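Local coordinates for cerato-platanin 1 (Moniliophthora perniciosa, PDB 3SUJ), which is of uncertain function but belongs to the secreted cerato-platanin family, has a double-psi beta-barrel fold and binds zinc ions, at residues Asp84-Glu88 / Gly89-Ser93; Ala92-Gln95 / Ala96-Leu100. All blocks are in the same frame, centred on the assembly; numbering follows the deposited sequence. Where two conformers were deposited one is given.

Contact 1 (Asp84-Glu88 / Gly89-Ser93); sequences DRSAE and GFTAS. With ZN (zinc ion), chain F.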
loop_
_atom_site.group_PDB
_atom_site.type_symbol
_atom_site.label_atom_id
_atom_site.label_comp_id
_atom_site.label_asym_id
_atom_site.label_seq_id
_atom_site.Cartn_x
_atom_site.Cartn_y
_atom_site.Cartn_z
ATOM N N ASP A 84 -2.176 -2.805 -6.458
ATOM C CA ASP A 84 -3.597 -2.771 -6.877
ATOM C C ASP A 84 -3.964 -1.354 -7.260
ATOM O O ASP A 84 -3.349 -0.385 -6.704
ATOM C CB ASP A 84 -4.461 -3.301 -5.671
ATOM C CG ASP A 84 -5.807 -3.778 -6.038
ATOM O OD1 ASP A 84 -6.081 -4.183 -7.193
ATOM O OD2 ASP A 84 -6.610 -3.846 -5.087
ATOM N N ARG A 85 -4.916 -1.145 -8.125
ATOM C CA ARG A 85 -5.393 0.202 -8.348
ATOM C C ARG A 85 -6.278 0.711 -7.200
ATOM O O ARG A 85 -7.094 -0.083 -6.628
ATOM C CB ARG A 85 -6.214 0.262 -9.665
ATOM C CG ARG A 85 -6.807 1.664 -9.923
ATOM C CD ARG A 85 -7.098 1.895 -11.404
ATOM N NE ARG A 85 -7.655 3.247 -11.551
ATOM C CZ ARG A 85 -6.920 4.364 -11.454
ATOM N NH1 ARG A 85 -5.611 4.329 -11.316
ATOM N NH2 ARG A 85 -7.518 5.562 -11.456
ATOM N N SER A 86 -6.136 1.966 -6.784
ATOM C CA SER A 86 -7.105 2.669 -5.961
ATOM C C SER A 86 -7.571 3.815 -6.867
ATOM O O SER A 86 -6.767 4.391 -7.609
ATOM C CB SER A 86 -6.353 3.207 -4.716
ATOM O OG SER A 86 -7.266 3.647 -3.711
ATOM N N ALA A 87 -8.829 4.209 -6.759
ATOM C CA ALA A 87 -9.251 5.273 -7.647
ATOM C C ALA A 87 -8.699 6.672 -7.347
ATOM O O ALA A 87 -8.499 7.412 -8.313
ATOM C CB ALA A 87 -10.793 5.234 -7.940
ATOM N N GLU A 88 -8.342 6.981 -6.110
ATOM C CA GLU A 88 -7.684 8.225 -5.784
ATOM C C GLU A 88 -6.806 8.169 -4.564
ATOM O O GLU A 88 -7.296 8.084 -3.412
ATOM C CB GLU A 88 -8.744 9.363 -5.505
ATOM C CG GLU A 88 -8.158 10.811 -5.535
ATOM C CD GLU A 88 -9.204 11.933 -5.783
ATOM O OE1 GLU A 88 -9.763 11.998 -6.888
ATOM O OE2 GLU A 88 -9.401 12.800 -4.887
ATOM N N GLY A 89 -5.563 8.433 -4.651
ATOM C CA GLY A 89 -4.712 8.309 -3.512
ATOM C C GLY A 89 -4.378 6.855 -3.256
ATOM O O GLY A 89 -4.201 6.051 -4.208
ATOM N N PHE A 90 -4.208 6.505 -2.001
ATOM C CA PHE A 90 -3.687 5.205 -1.619
ATOM C C PHE A 90 -4.679 4.517 -0.688
ATOM O O PHE A 90 -5.397 5.186 0.090
ATOM C CB PHE A 90 -2.382 5.400 -0.825
ATOM C CG PHE A 90 -1.228 5.836 -1.710
ATOM C CD1 PHE A 90 -1.113 7.155 -2.138
ATOM C CD2 PHE A 90 -0.364 4.898 -2.210
ATOM C CE1 PHE A 90 -0.117 7.534 -3.103
ATOM C CE2 PHE A 90 0.631 5.316 -3.085
ATOM C CZ PHE A 90 0.706 6.577 -3.516
ATOM N N THR A 91 -4.648 3.184 -0.716
ATOM C CA THR A 91 -5.483 2.368 0.199
ATOM C C THR A 91 -4.564 1.288 0.725
ATOM O O THR A 91 -4.229 0.354 -0.052
ATOM C CB THR A 91 -6.669 1.773 -0.509
ATOM O OG1 THR A 91 -7.466 2.785 -1.074
ATOM C CG2 THR A 91 -7.500 0.989 0.504
ATOM N N ALA A 92 -4.224 1.287 2.011
ATOM C CA ALA A 92 -3.314 0.287 2.590
ATOM C C ALA A 92 -4.070 -0.716 3.404
ATOM O O ALA A 92 -5.284 -0.620 3.593
ATOM C CB ALA A 92 -2.264 0.978 3.424
ATOM N N SER A 93 -3.372 -1.741 3.876
ATOM C CA SER A 93 -3.910 -2.616 4.894
ATOM C C SER A 93 -4.349 -1.825 6.085
ATOM O O SER A 93 -3.780 -0.755 6.402
ATOM C CB SER A 93 -2.957 -3.765 5.298
ATOM O OG SER A 93 -1.744 -3.360 6.180
HETATM ZN ZN ZN F . -10.335 14.227 -5.510
HETATM O O HOH W 1 -7.644 6.932 -0.349
#
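A chi1 of -167° swings Ser86 OG opposite the backbone N, while a chi1 of -58° sets Thr91 OG1 beside its own backbone N, leaving CG2 beside the carbonyl carbon. The two oxygens thereby meet tip to tip across the turn that leads from strand 76-83 into strand 90-92 of the double-psi beta barrel. Ser86 OG lies 2.8 Å from Thr91 OG1, a hydrogen bond in which either hydroxyl could be the donor. Ser86 has two modelled conformers, and the bond is certain only for the one described. Ser86 CB also comes within 3.6 Å of Gly89 O, on the inner side of the turn.

Gly89 makes the bend possible: with its positive phi, a beta carbon would collide with Glu88 O and strain the chain. Its N donates to Ser50 OG, which binds the turn to its neighbouring loop. A water bridges the backbone on the two sides of Gly89, donating to Phe90 O at 2.9 Å and, over a longer 3.3 Å, to Glu88 O.

The Phe90 side chain leaves the turn on the other side and is buried, its ring edge-to-face with Tyr64 and packed on Val3, Leu5 and Met80. Glu88 instead runs outward from the surface, and its extended chain carries the carboxylate to a zinc ion. Glu88 OE2 is the close ligand, 1.8 Å from the zinc, a short distance for a zinc-oxygen bond and one to be read with caution. The other carboxylate oxygen, Glu88 OE1, stands at a longer 2.7 Å from the zinc.

Contact 2 (Ala92-Gln95 / Ala96-Leu100); sequences ASKQ and AMDDL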
loop_
_atom_site.group_PDB
_atom_site.type_symbol
_atom_site.label_atom_id
_atom_site.label_comp_id
_atom_site.label_asym_id
_atom_site.label_seq_id
_atom_site.Cartn_x
_atom_site.Cartn_y
_atom_site.Cartn_z
ATOM N N ALA A 92 -4.224 1.287 2.011
ATOM C CA ALA A 92 -3.314 0.287 2.590
ATOM C C ALA A 92 -4.070 -0.716 3.404
ATOM O O ALA A 92 -5.284 -0.620 3.593
ATOM C CB ALA A 92 -2.264 0.978 3.424
ATOM N N SER A 93 -3.372 -1.741 3.876
ATOM C CA SER A 93 -3.910 -2.616 4.894
ATOM C C SER A 93 -4.349 -1.825 6.085
ATOM O O SER A 93 -3.780 -0.755 6.402
ATOM C CB SER A 93 -2.957 -3.765 5.298
ATOM O OG SER A 93 -1.744 -3.360 6.180
ATOM N N LYS A 94 -5.275 -2.401 6.920
ATOM C CA LYS A 94 -5.578 -1.796 8.209
ATOM C C LYS A 94 -4.334 -1.804 9.108
ATOM O O LYS A 94 -4.141 -0.804 9.785
ATOM C CB LYS A 94 -6.762 -2.515 8.890
ATOM C CG LYS A 94 -7.223 -1.777 10.106
ATOM C CD LYS A 94 -8.399 -2.542 10.726
ATOM C CE LYS A 94 -8.789 -1.821 11.983
ATOM N NZ LYS A 94 -7.897 -2.145 13.137
ATOM N N GLN A 95 -3.583 -2.882 9.119
ATOM C CA GLN A 95 -2.379 -2.903 9.971
ATOM C C GLN A 95 -1.439 -1.732 9.584
ATOM O O GLN A 95 -0.875 -1.095 10.466
ATOM C CB GLN A 95 -1.668 -4.211 9.835
ATOM C CG GLN A 95 -2.298 -5.349 10.642
ATOM C CD GLN A 95 -1.777 -6.643 10.233
ATOM O OE1 GLN A 95 -0.757 -7.120 10.859
ATOM N NE2 GLN A 95 -2.356 -7.232 9.189
ATOM N N ALA A 96 -1.236 -1.485 8.305
ATOM C CA ALA A 96 -0.354 -0.407 7.899
ATOM C C ALA A 96 -0.892 0.942 8.338
ATOM O O ALA A 96 -0.145 1.780 8.850
ATOM C CB ALA A 96 -0.209 -0.491 6.439
ATOM N N MET A 97 -2.213 1.169 8.168
ATOM C CA MET A 97 -2.754 2.444 8.541
ATOM C C MET A 97 -2.783 2.610 10.076
ATOM O O MET A 97 -2.590 3.734 10.546
ATOM C CB MET A 97 -4.140 2.672 7.896
ATOM C CG MET A 97 -4.620 4.117 8.157
ATOM S SD MET A 97 -6.045 4.473 7.111
ATOM C CE MET A 97 -6.562 6.047 7.721
ATOM N N ASP A 98 -3.033 1.534 10.798
ATOM C CA ASP A 98 -2.927 1.592 12.254
ATOM C C ASP A 98 -1.476 1.917 12.655
ATOM O O ASP A 98 -1.295 2.734 13.596
ATOM C CB ASP A 98 -3.363 0.271 12.857
ATOM C CG ASP A 98 -4.875 0.224 13.152
ATOM O OD1 ASP A 98 -5.492 1.246 13.321
ATOM O OD2 ASP A 98 -5.395 -0.918 13.240
ATOM N N ASP A 99 -0.490 1.346 11.986
ATOM C CA ASP A 99 0.955 1.607 12.271
ATOM C C ASP A 99 1.178 3.122 12.087
ATOM O O ASP A 99 1.778 3.801 12.910
ATOM C CB ASP A 99 1.841 0.770 11.344
ATOM C CG ASP A 99 1.963 -0.672 11.802
ATOM O OD1 ASP A 99 1.361 -1.037 12.822
ATOM O OD2 ASP A 99 2.644 -1.450 11.109
ATOM N N LEU A 100 0.677 3.673 10.986
ATOM C CA LEU A 100 0.928 5.023 10.627
ATOM C C LEU A 100 0.323 5.985 11.593
ATOM O O LEU A 100 0.877 7.089 11.814
ATOM C CB LEU A 100 0.370 5.251 9.200
ATOM C CG LEU A 100 0.623 6.603 8.616
ATOM C CD1 LEU A 100 2.168 6.892 8.511
ATOM C CD2 LEU A 100 -0.079 6.625 7.280
HETATM O O HOH W 2 -8.216 1.180 13.913
#
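The N-terminal turn of helix 94-101, which lies against the sheet of the barrel, opens with Ser93 as its N-cap. Ser93 OG is held between its backbone N and carbonyl carbon (chi1 74°), where it accepts from Ala96 N at 2.9 Å in a capping bond. The same hydroxyl bonds to Pro44 O, so cap and neighbouring loop are joined through one oxygen. Beside the cap, Ala92 CB rests against Ala96 CB at 3.9 Å, a small apolar touch on the buried face. Met97 N then donates to Ser93 O at 3.0 Å, and Asp98 N to Lys94 O at 2.8 Å, almost straight (166°), in the first regular helical turns.

On the outer face, Lys94 and Asp98 stand one turn apart. The lysine chain is extended until chi4 (-80°), where it bends and brings NZ across to Asp98 OD2, a salt bridge of 2.8 Å made through the syn lone pair. The other oxygen, OD1, accepts from Ala105 N, so the carboxylate is gripped on both oxygens and held from turning. With an alanine in place of Asp98, the Lys94 ammonium would probably lose its charged mate and Ala105 N this acceptor. A water donates to Asp98 OD1 at 2.8 Å and accepts only weakly from Lys94 NZ, at 3.4 Å.

Followed from its N-terminal end, this stretch leaves strand 76-83, turns a corner at Asp84 and enters contact 1, which closes the loop leading into strand 90-92. That short strand runs antiparallel to strand 47-49 on one side and parallel to strand 3-7 on the other. Contact 2 starts where contact 1 finishes: the two share Ala92 and Ser93, and they follow in series without nesting or crossing. Their centres are about 12 Å apart, and they do not touch beyond the shared residues. Contact 1 therefore shapes the entry to the strand, and contact 2 its exit into helix 94-101, which packs Leu100 against strands 3-7, 76-83 and 111-118.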